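Local coordinates for uncharacterized protein (Sulfolobus solfataricus P2, PDB 2QS7), which is of unknown function but belongs to the DsrE/DsrF-like family and is a putative oxidoreductase, at residues A[9-13]-A[132-138]; A[16-20]-A[62-68]; A[44-49]-A[108-114]; A[100-106]-A[122-128]. All coordinates share one frame; numbering follows the deposited sequence.

Interaction 1. Residues A[9-13]-A[132-138]; sequences KLSII and FLDRAEG
Strand 9-13 and helical residues 132-136 run nearly antiparallel, at 153°, their axes 8.9 Å apart at closest approach, with S11 facing A136. This is a helix packed on the parallel sheet of an alpha/beta fold, strand 9-14 lying between strands 38-43 and 140-143. K9 stretches its chain along the helix end, CG anti to the backbone N (chi1 -180°) and a bend at chi3, and brings NZ 2.7 Å from R135 O and equally 2.7 Å from E137 O. It meets each carbonyl from outside its plane, tilted by about 30°. S11 lays OG against A136, 3.6 Å from A136 CB, and gives a hydrogen bond to a water that in turn donates to A136 O; N40 also bonds this hydroxyl. The F132 ring, deposited in two conformers, comes obliquely to the strand, with CE2 3.9 Å from S11 CB, and also meets the ring of F42. I13 closes that end more loosely, CG1 lying 4.3 Å from F132 CD2. With one ammonium and one water taking up three carbonyls where the helix runs out, the positive charge of K9 would probably stabilise the negative end of the helix dipole.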
# COMPACT_ATOMS: atom_id res chain seq x y z
N LYS A 9 1.10 18.40 -4.95
CA LYS A 9 0.18 17.43 -5.51
C LYS A 9 0.26 16.11 -4.82
O LYS A 9 1.35 15.65 -4.47
CB LYS A 9 0.56 17.27 -7.00
CG LYS A 9 -0.28 16.31 -7.79
CD LYS A 9 -0.01 16.49 -9.34
CE LYS A 9 1.39 16.17 -9.75
NZ LYS A 9 1.54 16.10 -11.24
N LEU A 10 -0.90 15.52 -4.62
CA LEU A 10 -1.06 14.19 -4.06
C LEU A 10 -1.94 13.36 -5.00
O LEU A 10 -3.02 13.77 -5.38
CB LEU A 10 -1.76 14.27 -2.72
CG LEU A 10 -2.09 12.94 -2.02
CD1 LEU A 10 -0.82 12.17 -1.66
CD2 LEU A 10 -2.94 13.23 -0.75
N SER A 11 -1.46 12.17 -5.36
CA SER A 11 -2.21 11.26 -6.19
C SER A 11 -2.31 9.93 -5.47
O SER A 11 -1.35 9.43 -4.91
CB SER A 11 -1.56 11.11 -7.57
OG SER A 11 -1.40 12.39 -8.24
N ILE A 12 -3.50 9.35 -5.49
CA ILE A 12 -3.72 8.09 -4.78
C ILE A 12 -4.43 7.10 -5.66
O ILE A 12 -5.45 7.44 -6.28
CB ILE A 12 -4.63 8.30 -3.53
CG1 ILE A 12 -4.05 9.39 -2.62
CG2 ILE A 12 -4.85 6.96 -2.77
CD1 ILE A 12 -4.96 9.64 -1.38
N ILE A 13 -3.88 5.88 -5.72
CA ILE A 13 -4.52 4.75 -6.39
C ILE A 13 -5.32 4.08 -5.30
O ILE A 13 -4.76 3.52 -4.32
CB ILE A 13 -3.55 3.75 -7.02
CG1 ILE A 13 -2.71 4.42 -8.09
CG2 ILE A 13 -4.30 2.52 -7.62
CD1 ILE A 13 -1.58 3.51 -8.66
N PHE A 132 -3.03 8.06 -15.43
CA PHE A 132 -2.82 8.35 -14.04
C PHE A 132 -1.33 8.53 -13.70
O PHE A 132 -1.01 9.42 -12.95
CB PHE A 132 -3.62 7.41 -13.11
CG PHE A 132 -4.02 8.07 -11.81
CD1 PHE A 132 -5.11 8.93 -11.77
CD2 PHE A 132 -3.29 7.86 -10.65
CE1 PHE A 132 -5.46 9.56 -10.59
CE2 PHE A 132 -3.65 8.48 -9.47
CZ PHE A 132 -4.73 9.34 -9.45
N LEU A 133 -0.44 7.79 -14.30
CA LEU A 133 0.95 8.03 -14.12
C LEU A 133 1.34 9.42 -14.51
O LEU A 133 2.23 10.03 -13.89
CB LEU A 133 1.79 7.11 -15.02
CG LEU A 133 2.37 5.74 -14.61
CD1 LEU A 133 1.40 4.91 -13.88
CD2 LEU A 133 2.84 5.02 -15.89
N ASP A 134 0.79 9.89 -15.63
CA ASP A 134 1.08 11.20 -16.12
C ASP A 134 0.63 12.24 -15.15
O ASP A 134 1.35 13.15 -14.84
CB ASP A 134 0.32 11.47 -17.41
CG ASP A 134 1.00 10.91 -18.66
OD1 ASP A 134 2.11 10.33 -18.60
OD2 ASP A 134 0.39 11.10 -19.74
N ARG A 135 -0.59 12.10 -14.68
CA ARG A 135 -1.11 13.05 -13.68
C ARG A 135 -0.37 13.05 -12.39
O ARG A 135 -0.16 14.10 -11.82
CB ARG A 135 -2.60 12.79 -13.37
CG ARG A 135 -3.44 13.80 -13.95
CD ARG A 135 -4.76 13.82 -13.40
NE ARG A 135 -5.10 15.21 -13.15
CZ ARG A 135 -5.65 16.04 -14.01
NH1 ARG A 135 -5.97 15.69 -15.24
NH2 ARG A 135 -5.91 17.26 -13.59
N ALA A 136 0.08 11.88 -11.95
CA ALA A 136 0.82 11.79 -10.70
C ALA A 136 2.24 12.27 -10.70
O ALA A 136 2.83 12.55 -9.64
CB ALA A 136 0.86 10.35 -10.24
N GLU A 137 2.83 12.29 -11.87
CA GLU A 137 4.23 12.61 -12.02
C GLU A 137 4.60 13.91 -11.35
O GLU A 137 3.94 14.89 -11.53
CB GLU A 137 4.54 12.72 -13.52
CG GLU A 137 6.02 12.65 -13.89
CD GLU A 137 6.25 12.95 -15.41
OE1 GLU A 137 5.28 12.77 -16.22
OE2 GLU A 137 7.37 13.38 -15.78
N GLY A 138 5.65 13.88 -10.53
CA GLY A 138 6.14 15.05 -9.86
C GLY A 138 5.53 15.31 -8.49
O GLY A 138 6.02 16.18 -7.80
O HOH W 1 1.12 12.98 -7.50

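Interaction 2. Residues A[16-20]-A[62-68]; sequences SGTID and PQIDKNY
I19 lays its side chain along the ring of P62, the two pointing the same way with I19 CB 3.7 Å from P62 CB, while its CG2 branch presses on I64 CD1 at 3.3 Å, tighter than normal carbon contact. This is the N-terminal end of helix 19-34, which opens at I19 just after N-cap T18 and is crossed by the loop before helix 72-81. Backbone and side chain both take part. I19 N donates to Q63 O over 2.8 Å in a nearly straight bond (163°), so an amide of the first helical turn finds its acceptor in the loop. Q63 reaches back with its amide and gives G17 O a weak hydrogen bond from NE2. D20 turns its carboxylate between its own backbone N and carbonyl carbon (chi1 54°), which sets OD1 2.9 Å from D65 N; the N-H arrives from above the carboxylate plane. T18 OG1 adds a weak bond to the same oxygen, and D20 OD2 is bonded by W46 NE1 of the third subunit, so this aspartate ties loop, helix start and trimer interface together. An alanine in place of D20 would probably leave D65 N and that tryptophan N-H without their acceptor and loosen the loop around D65. D20 OD2 and D65 OD2 are 4.4 Å apart, a like-charge approach that the N-H donors to both groups probably offset. D65 itself forms an Asx turn, its OD1 accepting from N67 N at 2.8 Å.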
# COMPACT_ATOMS: atom_id res chain seq x y z
N SER A 16 -8.08 -0.54 -2.63
CA SER A 16 -8.87 -1.22 -1.58
C SER A 16 -10.31 -0.74 -1.49
O SER A 16 -10.64 0.37 -1.91
CB SER A 16 -8.17 -1.07 -0.23
OG SER A 16 -6.83 -1.55 -0.31
N GLY A 17 -11.17 -1.61 -0.95
CA GLY A 17 -12.58 -1.29 -0.82
C GLY A 17 -13.15 -1.48 0.58
O GLY A 17 -14.34 -1.37 0.73
N THR A 18 -12.32 -1.74 1.58
CA THR A 18 -12.80 -1.90 2.95
C THR A 18 -12.89 -0.51 3.58
O THR A 18 -12.18 0.40 3.20
CB THR A 18 -11.92 -2.86 3.77
OG1 THR A 18 -10.55 -2.42 3.73
CG2 THR A 18 -12.00 -4.24 3.19
N ILE A 19 -13.78 -0.37 4.55
CA ILE A 19 -14.02 0.93 5.17
C ILE A 19 -12.79 1.49 5.85
O ILE A 19 -12.58 2.70 5.80
CB ILE A 19 -15.25 0.89 6.15
CG1 ILE A 19 -15.70 2.30 6.54
CG2 ILE A 19 -14.95 0.07 7.40
CD1 ILE A 19 -16.22 3.09 5.40
N ASP A 20 -11.98 0.64 6.46
CA ASP A 20 -10.79 1.11 7.17
C ASP A 20 -9.75 1.66 6.23
O ASP A 20 -8.90 2.43 6.65
CB ASP A 20 -10.19 0.02 8.08
CG ASP A 20 -9.92 -1.26 7.34
OD1 ASP A 20 -10.90 -1.85 6.84
OD2 ASP A 20 -8.73 -1.68 7.30
N PRO A 62 -20.79 -1.38 6.32
CA PRO A 62 -19.45 -1.33 5.68
C PRO A 62 -18.55 -2.50 6.10
O PRO A 62 -18.67 -3.00 7.24
CB PRO A 62 -18.88 0.03 6.12
CG PRO A 62 -19.86 0.58 7.18
CD PRO A 62 -21.17 -0.10 6.94
N GLN A 63 -17.66 -2.92 5.21
CA GLN A 63 -16.82 -4.07 5.51
C GLN A 63 -15.45 -3.63 6.03
O GLN A 63 -14.77 -2.89 5.37
CB GLN A 63 -16.69 -5.02 4.29
CG GLN A 63 -16.43 -4.29 2.93
CD GLN A 63 -15.76 -5.16 1.83
OE1 GLN A 63 -15.68 -6.39 1.93
NE2 GLN A 63 -15.26 -4.50 0.78
N ILE A 64 -15.09 -4.07 7.23
CA ILE A 64 -13.76 -3.84 7.79
C ILE A 64 -12.83 -4.95 7.28
O ILE A 64 -13.28 -6.06 6.97
CB ILE A 64 -13.73 -3.98 9.35
CG1 ILE A 64 -14.64 -2.97 10.05
CG2 ILE A 64 -12.33 -3.72 9.90
CD1 ILE A 64 -14.03 -1.59 10.11
N ASP A 65 -11.55 -4.66 7.21
CA ASP A 65 -10.55 -5.66 6.85
C ASP A 65 -10.68 -6.82 7.86
O ASP A 65 -10.64 -6.60 9.06
CB ASP A 65 -9.15 -5.03 6.89
CG ASP A 65 -8.05 -5.97 6.40
OD1 ASP A 65 -8.15 -7.19 6.59
OD2 ASP A 65 -7.04 -5.47 5.85
N LYS A 66 -10.82 -8.04 7.36
CA LYS A 66 -10.92 -9.21 8.22
C LYS A 66 -9.75 -9.32 9.21
O LYS A 66 -9.88 -9.91 10.26
CB LYS A 66 -11.03 -10.49 7.38
CG LYS A 66 -12.33 -10.60 6.56
CD LYS A 66 -12.38 -11.93 5.82
CE LYS A 66 -13.76 -12.25 5.27
NZ LYS A 66 -13.83 -13.69 4.86
N ASN A 67 -8.59 -8.75 8.87
CA ASN A 67 -7.43 -8.78 9.77
C ASN A 67 -7.64 -8.00 11.07
O ASN A 67 -6.93 -8.26 12.08
CB ASN A 67 -6.22 -8.19 9.08
CG ASN A 67 -5.72 -9.03 7.96
OD1 ASN A 67 -5.54 -10.22 8.12
ND2 ASN A 67 -5.42 -8.42 6.83
N TYR A 68 -8.58 -7.05 11.05
CA TYR A 68 -8.87 -6.21 12.21
C TYR A 68 -10.36 -6.21 12.59
O TYR A 68 -10.86 -5.20 13.09
CB TYR A 68 -8.41 -4.75 11.94
CG TYR A 68 -7.06 -4.60 11.22
CD1 TYR A 68 -5.86 -4.65 11.92
CD2 TYR A 68 -7.00 -4.43 9.86
CE1 TYR A 68 -4.62 -4.54 11.27
CE2 TYR A 68 -5.76 -4.32 9.19
CZ TYR A 68 -4.57 -4.37 9.91
OH TYR A 68 -3.35 -4.26 9.28

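Interaction 3. Residues A[44-49]-A[108-114]; sequences TFWGLQ and TMEFFGI
T44 and T108 meet through their hydroxyls, OG1 to OG1 at 2.8 Å, in a hydrogen bond that either could donate; it joins the residue just after strand 38-43 to helix 106-111. Helix 45-50 packs here against the C-terminal end of that helix, which closes in a Schellman motif with G113 at positive phi and I114 N bonded to the O of M109, a selenomethionine. The aliphatic contacts gather on L48: CG anti to the backbone N (chi1 -175°) sends CD2 into the notch between T108 CG2 and M109 CG, 3.3 Å from M109 CG and tightly packed. I114 CD1 lies more loosely by L48 CG. The aromatic contacts form a second group. F45 CZ comes to the edge of the F111 ring, 3.9 Å from CE2, and W46 meets F112 obliquely, planes 48° apart, with CZ3 3.6 Å from F112 CZ. W46 also stacks on Y68 of the second subunit and bonds D20 there, so this cluster reaches the trimer interface. An alanine at F112 would probably open a gap beside W46 and leave the Q49 amide without the ring it rests on. That amide stands almost perpendicular to the ring (89°), and Q49 OE1, buried with no hydrogen-bond partner in the model, sits above the centre of one F112 face, 3.7 Å from CD2.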
# COMPACT_ATOMS: atom_id res chain seq x y z
N THR A 44 -9.66 1.92 -8.62
CA THR A 44 -9.42 0.72 -9.38
C THR A 44 -9.76 -0.50 -8.55
O THR A 44 -9.87 -0.43 -7.33
CB THR A 44 -7.95 0.71 -9.86
OG1 THR A 44 -7.78 -0.32 -10.84
CG2 THR A 44 -6.95 0.50 -8.69
N PHE A 45 -9.99 -1.62 -9.20
CA PHE A 45 -10.36 -2.85 -8.52
C PHE A 45 -11.43 -2.64 -7.47
O PHE A 45 -12.52 -2.19 -7.78
CB PHE A 45 -9.11 -3.56 -7.95
CG PHE A 45 -8.34 -4.31 -9.00
CD1 PHE A 45 -7.42 -3.65 -9.82
CD2 PHE A 45 -8.58 -5.68 -9.21
CE1 PHE A 45 -6.74 -4.35 -10.84
CE2 PHE A 45 -7.91 -6.38 -10.22
CZ PHE A 45 -6.99 -5.72 -11.03
N TRP A 46 -11.12 -2.94 -6.22
CA TRP A 46 -12.13 -2.91 -5.16
C TRP A 46 -12.60 -1.50 -4.85
O TRP A 46 -13.75 -1.28 -4.44
CB TRP A 46 -11.57 -3.57 -3.90
CG TRP A 46 -10.92 -4.86 -4.20
CD1 TRP A 46 -9.63 -5.20 -3.93
CD2 TRP A 46 -11.51 -5.97 -4.86
NE1 TRP A 46 -9.39 -6.48 -4.37
CE2 TRP A 46 -10.53 -6.97 -4.96
CE3 TRP A 46 -12.78 -6.22 -5.40
CZ2 TRP A 46 -10.77 -8.22 -5.56
CZ3 TRP A 46 -13.02 -7.44 -6.00
CH2 TRP A 46 -12.02 -8.43 -6.07
N GLY A 47 -11.71 -0.55 -5.06
CA GLY A 47 -12.02 0.84 -4.84
C GLY A 47 -13.01 1.32 -5.87
O GLY A 47 -13.83 2.18 -5.59
N LEU A 48 -12.94 0.78 -7.07
CA LEU A 48 -13.87 1.19 -8.10
C LEU A 48 -15.26 0.68 -7.75
O LEU A 48 -16.27 1.34 -7.94
CB LEU A 48 -13.40 0.66 -9.45
CG LEU A 48 -14.23 1.11 -10.63
CD1 LEU A 48 -14.31 2.61 -10.70
CD2 LEU A 48 -13.57 0.55 -11.85
N GLN A 49 -15.30 -0.52 -7.21
CA GLN A 49 -16.57 -1.11 -6.75
C GLN A 49 -17.24 -0.19 -5.74
O GLN A 49 -18.44 0.03 -5.74
CB GLN A 49 -16.24 -2.42 -6.02
CG GLN A 49 -17.18 -3.56 -6.22
CD GLN A 49 -16.83 -4.33 -7.47
OE1 GLN A 49 -15.66 -4.32 -7.92
NE2 GLN A 49 -17.81 -5.00 -8.05
N THR A 108 -10.41 -2.16 -14.89
CA THR A 108 -11.24 -2.75 -13.87
C THR A 108 -12.70 -2.74 -14.27
O THR A 108 -13.44 -3.68 -13.97
CB THR A 108 -11.17 -1.89 -12.55
OG1 THR A 108 -9.84 -1.85 -12.05
CG2 THR A 108 -12.16 -2.45 -11.46
N MSE A 109 -13.15 -1.66 -14.90
CA MSE A 109 -14.55 -1.57 -15.32
C MSE A 109 -14.93 -2.68 -16.27
O MSE A 109 -16.05 -3.17 -16.23
CB MSE A 109 -14.88 -0.21 -15.90
CG MSE A 109 -14.88 0.84 -14.83
SE MSE A 109 -15.00 2.56 -15.59
CE MSE A 109 -16.72 2.39 -16.41
N GLU A 110 -14.00 -3.07 -17.14
CA GLU A 110 -14.21 -4.20 -18.04
C GLU A 110 -14.23 -5.51 -17.25
O GLU A 110 -15.09 -6.34 -17.48
CB GLU A 110 -13.12 -4.29 -19.13
CG GLU A 110 -13.11 -3.11 -20.15
CD GLU A 110 -11.96 -3.19 -21.16
N PHE A 111 -13.29 -5.68 -16.32
CA PHE A 111 -13.25 -6.91 -15.50
C PHE A 111 -14.50 -7.13 -14.68
O PHE A 111 -14.87 -8.28 -14.44
CB PHE A 111 -12.12 -6.97 -14.44
CG PHE A 111 -10.70 -7.00 -14.97
CD1 PHE A 111 -10.40 -7.32 -16.29
CD2 PHE A 111 -9.64 -6.82 -14.06
CE1 PHE A 111 -9.06 -7.36 -16.73
CE2 PHE A 111 -8.32 -6.88 -14.47
CZ PHE A 111 -8.02 -7.16 -15.81
N PHE A 112 -15.12 -6.06 -14.18
CA PHE A 112 -16.32 -6.20 -13.34
C PHE A 112 -17.63 -5.82 -14.02
O PHE A 112 -18.66 -5.79 -13.37
CB PHE A 112 -16.11 -5.46 -12.03
CG PHE A 112 -15.01 -6.06 -11.19
CD1 PHE A 112 -15.19 -7.31 -10.59
CD2 PHE A 112 -13.83 -5.39 -10.99
CE1 PHE A 112 -14.18 -7.88 -9.81
CE2 PHE A 112 -12.81 -5.94 -10.20
CZ PHE A 112 -12.99 -7.18 -9.61
N GLY A 113 -17.58 -5.58 -15.32
CA GLY A 113 -18.76 -5.23 -16.11
C GLY A 113 -19.46 -3.97 -15.64
O GLY A 113 -20.67 -3.90 -15.66
N ILE A 114 -18.69 -2.98 -15.20
CA ILE A 114 -19.23 -1.72 -14.72
C ILE A 114 -19.23 -0.73 -15.88
O ILE A 114 -18.25 -0.67 -16.62
CB ILE A 114 -18.35 -1.18 -13.59
CG1 ILE A 114 -18.29 -2.19 -12.44
CG2 ILE A 114 -18.84 0.21 -13.12
CD1 ILE A 114 -17.28 -1.84 -11.39

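Interaction 4. Residues A[100-106]-A[122-128]; sequences VKVFACS and FVDDVVG
V102 O takes two N-H groups from the segment beside it: D124 N at 2.7 Å, the shorter, and D125 N in a weak bond. The contact pairs neighbouring parallel strands, 99-105 and 125-127, of a beta-alpha-beta unit; the first leads through helix 106-111 to the second, which lies at the outer margin of the sheet within this chain. From D125 onward the pairing is regular, with F103, A104 and C105 opposite D125, V126 and V127. A104 lies at the middle of the ladder: its N donates to D125 O, and its O accepts from V127 N. S106 N then bonds V127 O, 2.9 Å away, and S106 OG adds a weak bond to that oxygen, drawing the start of helix 106-111 onto the end of the edge strand. Just ahead of the strand, D124 has CG anti to its carbonyl carbon (chi1 -64°), which points OD2 at V102 N; the oxygen takes it with its anti lone pair in a nearly straight bond (171°). K95 pairs with the other oxygen, OD1, in a salt bridge, so the carboxylate is held at both ends and probably stays ionised. Side chains pack on both faces. F103 lies with D125 and V127 on one, its CD1 3.7 Å from V127 CG1; A104 and V126 occupy the other, where M109 covers them. At the entry, V102 CG1 meets the F122 ring obliquely, 4.2 Å from F122 CE1.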
# COMPACT_ATOMS: atom_id res chain seq x y z
N VAL A 100 -9.71 18.76 -6.62
CA VAL A 100 -9.73 17.33 -6.46
C VAL A 100 -10.37 16.74 -7.71
O VAL A 100 -11.44 17.19 -8.13
CB VAL A 100 -10.55 16.92 -5.19
CG1 VAL A 100 -10.64 15.37 -5.09
CG2 VAL A 100 -9.94 17.52 -3.96
N LYS A 101 -9.69 15.74 -8.29
CA LYS A 101 -10.20 15.04 -9.46
C LYS A 101 -10.32 13.56 -9.14
O LYS A 101 -9.42 12.97 -8.54
CB LYS A 101 -9.29 15.23 -10.66
CG LYS A 101 -9.23 16.67 -11.17
CD LYS A 101 -10.50 17.03 -11.87
CE LYS A 101 -10.49 18.47 -12.38
NZ LYS A 101 -10.84 19.47 -11.30
N VAL A 102 -11.46 12.99 -9.53
CA VAL A 102 -11.78 11.61 -9.28
C VAL A 102 -11.86 10.90 -10.60
O VAL A 102 -12.65 11.27 -11.47
CB VAL A 102 -13.11 11.50 -8.54
CG1 VAL A 102 -13.55 10.06 -8.32
CG2 VAL A 102 -12.99 12.24 -7.20
N PHE A 103 -11.01 9.89 -10.74
CA PHE A 103 -10.93 9.08 -11.94
C PHE A 103 -11.29 7.63 -11.64
O PHE A 103 -11.00 7.13 -10.57
CB PHE A 103 -9.51 9.10 -12.50
CG PHE A 103 -9.05 10.46 -12.91
CD1 PHE A 103 -9.45 11.01 -14.11
CD2 PHE A 103 -8.27 11.21 -12.06
CE1 PHE A 103 -9.05 12.28 -14.49
CE2 PHE A 103 -7.86 12.47 -12.43
CZ PHE A 103 -8.25 13.00 -13.66
N ALA A 104 -11.90 6.98 -12.62
CA ALA A 104 -12.26 5.59 -12.56
C ALA A 104 -11.39 4.85 -13.56
O ALA A 104 -11.20 5.29 -14.68
CB ALA A 104 -13.80 5.40 -12.91
N CYS A 105 -10.88 3.70 -13.15
CA CYS A 105 -10.04 2.84 -13.95
C CYS A 105 -10.82 2.08 -15.01
O CYS A 105 -11.68 1.26 -14.70
CB CYS A 105 -9.41 1.81 -13.02
SG CYS A 105 -8.55 0.46 -13.83
N SER A 106 -10.48 2.30 -16.28
CA SER A 106 -11.19 1.66 -17.37
C SER A 106 -10.97 0.16 -17.44
O SER A 106 -11.88 -0.56 -17.85
CB SER A 106 -10.82 2.32 -18.69
OG SER A 106 -9.43 2.27 -18.91
N PHE A 122 -19.79 12.08 -8.90
CA PHE A 122 -18.58 12.82 -8.63
C PHE A 122 -17.35 12.30 -9.37
O PHE A 122 -16.28 12.84 -9.20
CB PHE A 122 -18.39 12.95 -7.11
CG PHE A 122 -17.76 11.77 -6.42
CD1 PHE A 122 -17.77 10.49 -6.95
CD2 PHE A 122 -17.24 11.93 -5.14
CE1 PHE A 122 -17.19 9.44 -6.27
CE2 PHE A 122 -16.68 10.86 -4.45
CZ PHE A 122 -16.66 9.62 -5.02
N VAL A 123 -17.50 11.25 -10.17
CA VAL A 123 -16.39 10.76 -10.98
C VAL A 123 -16.26 11.72 -12.15
O VAL A 123 -17.23 12.00 -12.86
CB VAL A 123 -16.64 9.34 -11.50
CG1 VAL A 123 -15.58 8.93 -12.55
CG2 VAL A 123 -16.72 8.36 -10.32
N ASP A 124 -15.06 12.23 -12.34
CA ASP A 124 -14.78 13.18 -13.39
C ASP A 124 -14.48 12.51 -14.72
O ASP A 124 -14.86 13.01 -15.76
CB ASP A 124 -13.59 14.07 -12.95
CG ASP A 124 -13.95 14.89 -11.74
OD1 ASP A 124 -14.94 15.65 -11.85
OD2 ASP A 124 -13.32 14.76 -10.67
N ASP A 125 -13.79 11.39 -14.72
CA ASP A 125 -13.47 10.75 -15.98
C ASP A 125 -13.06 9.30 -15.77
O ASP A 125 -12.74 8.90 -14.67
CB ASP A 125 -12.33 11.50 -16.67
CG ASP A 125 -12.33 11.31 -18.19
OD1 ASP A 125 -13.14 10.49 -18.73
OD2 ASP A 125 -11.53 12.00 -18.86
N VAL A 126 -13.10 8.54 -16.87
CA VAL A 126 -12.71 7.14 -16.91
C VAL A 126 -11.44 7.14 -17.71
O VAL A 126 -11.43 7.63 -18.84
CB VAL A 126 -13.76 6.23 -17.60
CG1 VAL A 126 -13.16 4.85 -17.92
CG2 VAL A 126 -14.99 6.07 -16.73
N VAL A 127 -10.36 6.61 -17.13
CA VAL A 127 -9.07 6.66 -17.76
C VAL A 127 -8.29 5.39 -17.48
O VAL A 127 -8.66 4.55 -16.66
CB VAL A 127 -8.26 7.85 -17.20
CG1 VAL A 127 -9.07 9.13 -17.28
CG2 VAL A 127 -7.83 7.63 -15.77
N GLY A 128 -7.21 5.25 -18.21
CA GLY A 128 -6.29 4.15 -18.04
C GLY A 128 -5.08 4.57 -17.22
O GLY A 128 -4.90 5.72 -16.83

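From the N terminus, strand 9-14 enters the sheet between 38-43 and 140-143 and its helix partner arrives only near the C terminus, so interaction 1 closes the longest loop and the other three lie within it. Directly after that strand, 16-20 starts helix 19-34 and pairs with 62-68 in interaction 2. Interaction 3 begins at 44-49, inside that loop, and ends at 108-114, so the two cross; they touch where W46 packs on G17. Interaction 4 opens at 100-106 and closes at 122-128, crossing interaction 3 but following interaction 2 in series. It meets interaction 1 through F103 and F132, whereas interaction 2 lies across the chain's centre, about 25 Å from interaction 1 between centres.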